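Local coordinates for N-acetylglucosamine-6-phosphate deacetylase (Thermotoga maritima, PDB 1O12), which probably removes the acetyl group from N-acetylglucosamine 6-phosphate, using one bound metal ion per subunit, at residues A[138-141]-A[142-145]; A[191-194]-A[195-199]; A[251-254]-A[255-259]. One frame throughout, in Å; residues are numbered along the deposited sequence.

Contact 1 of 3, residues A[138-141]-A[142-145]; sequences AHSE and KHIR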
# COMPACT_ATOMS: atom_id res chain seq x y z
N ALA A 138 -2.80 21.74 -13.25
CA ALA A 138 -3.65 22.86 -12.88
C ALA A 138 -2.90 24.09 -12.36
O ALA A 138 -3.50 25.13 -12.13
CB ALA A 138 -4.68 22.41 -11.85
N HIS A 139 -1.59 23.98 -12.16
CA HIS A 139 -0.84 25.15 -11.71
C HIS A 139 -0.28 25.83 -12.96
O HIS A 139 0.08 25.16 -13.94
CB HIS A 139 0.31 24.74 -10.76
CG HIS A 139 -0.10 24.59 -9.33
ND1 HIS A 139 -0.15 25.65 -8.45
CD2 HIS A 139 -0.49 23.51 -8.62
CE1 HIS A 139 -0.56 25.23 -7.27
NE2 HIS A 139 -0.77 23.93 -7.34
N SER A 140 -0.25 27.16 -12.96
CA SER A 140 0.29 27.89 -14.10
C SER A 140 1.80 27.67 -14.19
O SER A 140 2.56 28.07 -13.29
CB SER A 140 -0.01 29.38 -13.97
OG SER A 140 0.05 29.98 -15.23
N GLU A 141 2.24 27.03 -15.26
CA GLU A 141 3.66 26.72 -15.43
C GLU A 141 4.54 27.95 -15.37
O GLU A 141 5.69 27.88 -14.89
CB GLU A 141 3.90 25.97 -16.74
CG GLU A 141 5.30 25.36 -16.86
CD GLU A 141 5.39 24.29 -17.94
OE1 GLU A 141 4.43 23.49 -18.08
OE2 GLU A 141 6.42 24.23 -18.65
N LYS A 142 4.01 29.08 -15.82
CA LYS A 142 4.80 30.31 -15.82
C LYS A 142 5.25 30.79 -14.44
O LYS A 142 6.33 31.34 -14.31
CB LYS A 142 4.08 31.43 -16.58
CG LYS A 142 2.66 31.75 -16.13
CD LYS A 142 2.13 33.01 -16.84
CE LYS A 142 0.65 33.29 -16.50
NZ LYS A 142 -0.30 32.28 -17.10
N HIS A 143 4.43 30.58 -13.41
CA HIS A 143 4.78 31.02 -12.05
C HIS A 143 5.67 30.05 -11.26
O HIS A 143 6.35 30.44 -10.33
CB HIS A 143 3.51 31.33 -11.25
CG HIS A 143 2.68 32.44 -11.83
ND1 HIS A 143 3.16 33.72 -12.01
CD2 HIS A 143 1.37 32.48 -12.20
CE1 HIS A 143 2.19 34.50 -12.46
NE2 HIS A 143 1.09 33.78 -12.58
N ILE A 144 5.65 28.77 -11.65
CA ILE A 144 6.43 27.73 -11.00
C ILE A 144 7.92 28.07 -11.11
O ILE A 144 8.42 28.32 -12.20
CB ILE A 144 6.18 26.33 -11.63
CG1 ILE A 144 4.68 26.01 -11.63
CG2 ILE A 144 6.96 25.25 -10.85
CD1 ILE A 144 4.34 24.57 -11.98
N ARG A 145 8.63 28.04 -9.99
CA ARG A 145 10.04 28.38 -10.01
C ARG A 145 10.65 27.85 -8.73
O ARG A 145 9.93 27.47 -7.80
CB ARG A 145 10.18 29.90 -10.04
CG ARG A 145 9.46 30.54 -8.85
CD ARG A 145 9.45 32.04 -8.91
NE ARG A 145 8.77 32.67 -7.77
CZ ARG A 145 7.45 32.83 -7.66
NH1 ARG A 145 6.64 32.40 -8.62
NH2 ARG A 145 6.95 33.42 -6.59
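S140 and K142 reach the same spot by different torsions: OG of S140 is anti to its own backbone N (chi1 -159°), whereas CG of K142 sits between the backbone N and the carbonyl carbon (chi1 54°), and a bend at chi4 of -70° curls the end of the otherwise extended lysine back onto the serine. NZ of K142 thereby donates to OG of S140 over 3.0 Å, and CG of the lysine passes 3.3 Å from the same oxygen, which lies in the crook of the chain. CG of K142 also stands over the centre of the H143 imidazole, 4.2 Å above its plane, and CB of S140 approaches CD2 of that ring obliquely.

Beneath these side chains the backbone folds into two overlapping beta turns, both with type I angles. N of H143 donates to O of S140 over 3.1 Å from well above the carbonyl plane, and I144 N makes a weaker, longer bond to E141 O. I144 packs against the inner side of the turn, its CG1 3.4 Å from O of S140 and its CD1 4.2 Å from CB of H139. R145 NH1 reaches back to O of H143 in a weak bond, while NH2 forms a salt bridge with E151.

The ring of H139 leaves the turn for the metal centre: its NE2 bonds to the iron ligand E127, its ND1 to N of S96, and it meets H188 edge-to-face. The chemistry therefore divides in two. The S140–K142 bond ties the hydroxyl of the buried S140 to the ammonium group of K142, an exposed residue, on one side of the loop, and on the other H139 acts as a second-shell residue, likely to help position E127 through a hydrogen bond.

Contact 2 of 3, residues A[191-194]-A[195-199]; sequences ATFE and EFMKF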
# COMPACT_ATOMS: atom_id res chain seq x y z
N ALA A 191 9.98 13.48 -7.05
CA ALA A 191 11.04 13.02 -6.17
C ALA A 191 10.98 11.52 -5.86
O ALA A 191 9.91 10.90 -5.73
CB ALA A 191 11.01 13.82 -4.87
N THR A 192 12.16 10.95 -5.70
CA THR A 192 12.31 9.55 -5.39
C THR A 192 12.10 9.38 -3.90
O THR A 192 11.92 10.35 -3.18
CB THR A 192 13.73 9.07 -5.74
OG1 THR A 192 14.67 9.85 -4.99
CG2 THR A 192 14.01 9.25 -7.23
N PHE A 193 12.16 8.14 -3.45
CA PHE A 193 12.02 7.83 -2.04
C PHE A 193 13.14 8.47 -1.23
O PHE A 193 12.89 8.99 -0.13
CB PHE A 193 12.06 6.33 -1.85
CG PHE A 193 12.06 5.90 -0.41
CD1 PHE A 193 10.88 5.90 0.33
CD2 PHE A 193 13.24 5.51 0.20
CE1 PHE A 193 10.88 5.51 1.64
CE2 PHE A 193 13.25 5.11 1.54
CZ PHE A 193 12.06 5.11 2.26
N GLU A 194 14.36 8.44 -1.75
CA GLU A 194 15.49 9.01 -1.00
C GLU A 194 15.47 10.53 -0.94
O GLU A 194 15.93 11.11 0.04
CB GLU A 194 16.84 8.54 -1.59
CG GLU A 194 17.14 7.02 -1.44
CD GLU A 194 17.17 6.51 0.02
OE1 GLU A 194 17.10 5.27 0.21
OE2 GLU A 194 17.26 7.34 0.97
N GLU A 195 14.95 11.17 -1.99
CA GLU A 195 14.90 12.62 -2.00
C GLU A 195 13.86 13.11 -1.02
O GLU A 195 14.04 14.12 -0.35
CB GLU A 195 14.61 13.14 -3.40
CG GLU A 195 15.76 12.92 -4.35
CD GLU A 195 15.40 13.26 -5.78
OE1 GLU A 195 14.34 12.81 -6.28
OE2 GLU A 195 16.21 13.98 -6.42
N PHE A 196 12.77 12.37 -0.91
CA PHE A 196 11.74 12.72 0.05
C PHE A 196 12.34 12.49 1.44
O PHE A 196 12.16 13.32 2.33
CB PHE A 196 10.51 11.83 -0.12
CG PHE A 196 9.56 11.92 1.01
CD1 PHE A 196 8.62 12.93 1.06
CD2 PHE A 196 9.64 11.03 2.06
CE1 PHE A 196 7.77 13.05 2.15
CE2 PHE A 196 8.80 11.14 3.16
CZ PHE A 196 7.87 12.14 3.21
N MSE A 197 13.05 11.37 1.61
CA MSE A 197 13.67 11.03 2.90
C MSE A 197 14.63 12.09 3.45
O MSE A 197 14.80 12.23 4.68
CB MSE A 197 14.42 9.70 2.79
CG MSE A 197 13.52 8.50 2.75
SE MSE A 197 12.52 8.20 4.44
CE MSE A 197 13.97 7.44 5.52
N LYS A 198 15.27 12.83 2.55
CA LYS A 198 16.17 13.88 2.97
C LYS A 198 15.33 14.85 3.79
O LYS A 198 15.79 15.41 4.79
CB LYS A 198 16.76 14.59 1.76
CG LYS A 198 18.28 14.61 1.69
CD LYS A 198 18.76 14.46 0.23
CE LYS A 198 18.50 13.05 -0.35
NZ LYS A 198 18.76 12.92 -1.83
N PHE A 199 14.09 15.04 3.36
CA PHE A 199 13.21 15.95 4.07
C PHE A 199 12.49 15.32 5.24
O PHE A 199 12.18 15.99 6.20
CB PHE A 199 12.19 16.57 3.12
CG PHE A 199 12.76 17.62 2.24
CD1 PHE A 199 13.44 17.28 1.08
CD2 PHE A 199 12.66 18.96 2.60
CE1 PHE A 199 14.00 18.27 0.28
CE2 PHE A 199 13.23 19.94 1.81
CZ PHE A 199 13.90 19.60 0.64
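F196 N bonds to O of T192 over 3.2 Å and M197 N to O of F193 over 3.0 Å, so the alpha-helical pattern is established from the first turn of helix 193–200. T192 is the N-cap, and with E195 it forms a capping box. OG1 of T192, placed by a chi1 of 59°, accepts from N of E195 over 3.3 Å; in return OE1 of E195 takes the N-H of T192 on its anti lone pair, over 2.9 Å and nearly straight at 167°. A weak bond from T192 OG1 to the same carboxylate oxygen closes the group.

Across the first turn, F193 and M197, four residues apart and present here with M197 as selenomethionine, run alongside each other. CG of M197 makes a CH-pi contact over one face of the phenyl ring, 3.8 Å from its centroid, and SE completes a Met-aromatic contact from an oblique position 4.5 Å from that centroid.

Beyond the helix, F193 packs on A227 and L230 and F196 on I224 and A227, all of helix 223–230. F193 also touches E248 of the second subunit, and F199 meets F164, at the end of strand 159–164.

Contact 3 of 3, residues A[251-254]-A[255-259]; sequences KLVY and KVKKA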
# COMPACT_ATOMS: atom_id res chain seq x y z
N LYS A 251 -10.34 3.21 0.31
CA LYS A 251 -10.41 2.05 1.18
C LYS A 251 -9.02 1.47 1.42
O LYS A 251 -8.71 1.03 2.52
CB LYS A 251 -11.30 0.98 0.59
CG LYS A 251 -12.11 0.22 1.62
CD LYS A 251 -13.25 -0.59 0.96
CE LYS A 251 -14.19 0.33 0.16
NZ LYS A 251 -15.31 -0.39 -0.55
N LEU A 252 -8.18 1.49 0.39
CA LEU A 252 -6.81 1.00 0.48
C LEU A 252 -5.95 1.92 1.36
O LEU A 252 -5.27 1.47 2.29
CB LEU A 252 -6.18 0.88 -0.91
CG LEU A 252 -4.71 0.45 -0.98
CD1 LEU A 252 -4.47 -0.81 -0.09
CD2 LEU A 252 -4.31 0.21 -2.45
N VAL A 253 -5.98 3.22 1.10
CA VAL A 253 -5.18 4.13 1.91
C VAL A 253 -5.62 4.01 3.38
O VAL A 253 -4.79 4.00 4.30
CB VAL A 253 -5.33 5.59 1.46
CG1 VAL A 253 -4.57 6.48 2.42
CG2 VAL A 253 -4.79 5.74 0.06
N TYR A 254 -6.92 3.90 3.60
CA TYR A 254 -7.41 3.76 4.96
C TYR A 254 -6.83 2.50 5.60
O TYR A 254 -6.31 2.54 6.72
CB TYR A 254 -8.93 3.73 4.98
CG TYR A 254 -9.50 3.31 6.30
CD1 TYR A 254 -9.22 4.02 7.47
CD2 TYR A 254 -10.36 2.20 6.38
CE1 TYR A 254 -9.78 3.65 8.68
CE2 TYR A 254 -10.93 1.82 7.58
CZ TYR A 254 -10.64 2.55 8.73
OH TYR A 254 -11.25 2.19 9.91
N LYS A 255 -6.89 1.39 4.87
CA LYS A 255 -6.35 0.12 5.34
C LYS A 255 -4.87 0.22 5.76
O LYS A 255 -4.48 -0.31 6.81
CB LYS A 255 -6.51 -0.91 4.24
CG LYS A 255 -5.98 -2.27 4.61
CD LYS A 255 -6.04 -3.18 3.40
CE LYS A 255 -5.60 -4.58 3.75
NZ LYS A 255 -6.59 -5.16 4.68
N VAL A 256 -4.06 0.90 4.96
CA VAL A 256 -2.64 1.05 5.23
C VAL A 256 -2.28 2.12 6.27
O VAL A 256 -1.47 1.88 7.15
CB VAL A 256 -1.88 1.43 3.95
CG1 VAL A 256 -0.39 1.52 4.23
CG2 VAL A 256 -2.18 0.42 2.85
N LYS A 257 -2.88 3.29 6.14
CA LYS A 257 -2.60 4.41 7.02
C LYS A 257 -3.42 4.51 8.31
O LYS A 257 -2.97 5.14 9.27
CB LYS A 257 -2.78 5.71 6.25
CG LYS A 257 -1.92 5.83 5.01
CD LYS A 257 -0.46 5.85 5.36
CE LYS A 257 -0.17 6.91 6.37
NZ LYS A 257 1.29 7.02 6.59
N LYS A 258 -4.61 3.91 8.32
CA LYS A 258 -5.56 3.94 9.45
C LYS A 258 -5.98 5.37 9.62
O LYS A 258 -5.44 6.23 8.95
CB LYS A 258 -4.93 3.44 10.76
CG LYS A 258 -4.37 2.04 10.69
CD LYS A 258 -5.37 1.02 10.13
CE LYS A 258 -4.65 -0.35 9.87
NZ LYS A 258 -5.41 -1.38 9.06
N ALA A 259 -6.94 5.63 10.51
CA ALA A 259 -7.44 6.99 10.75
C ALA A 259 -6.35 7.97 11.16
O ALA A 259 -6.36 9.13 10.74
CB ALA A 259 -8.51 6.95 11.82
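The Y254 ring has the N of A259 at its edge, near the ring plane and 3.9 Å from CE1, while C of K258 approaches it obliquely. Its OH is hydrogen-bonded to E324 of helix 322–336. A leucine here would probably leave E324 without this hydroxyl partner and open a gap beside the backbone of K258 and A259.

On other sides of the helix, CD1 of L252 lies 3.9 Å from CG2 of V256, side by side. V253 CG1 meets CG of K257 at 3.8 Å; bends at chi2 and chi3 then carry the lysine on until NZ bonds to O of V234 and of G228.

K257 N donates to O of V253 over 2.7 Å, nearly in line with the C=O, and K258 N to O of Y254, after which K258 takes a positive phi (65°) and the helix stops. K258 NZ turns back to O of K255, 2.7 Å away on a lone pair. K255 itself forms a salt bridge with D232 of the second subunit. With V253 packed on L236 and L238, this is the helix of the beta-alpha-beta unit between strands 235–239 and 262–265, as expected of the TIM-barrel amidohydrolases.

In the fold
The three contacts follow one another along the chain without touching. Contact 1 is the one at the metal centre: the side chain of H139 is about 4 Å from the iron, which E127, H188 and H209 bind, and A138 is predicted to contact substrate. Contact 2 stands back, with the side chain of A191 about 10 Å from that of H188. Contact 3 has V253 about 10 Å, side chain to side chain, from N212, a predicted substrate residue. Contacts 2 and 3 approach to about 9 Å between nearest atoms, and helix 223–230 serves both, packing on F193 and F196 and offering G228 O to K257. Both also border the second subunit.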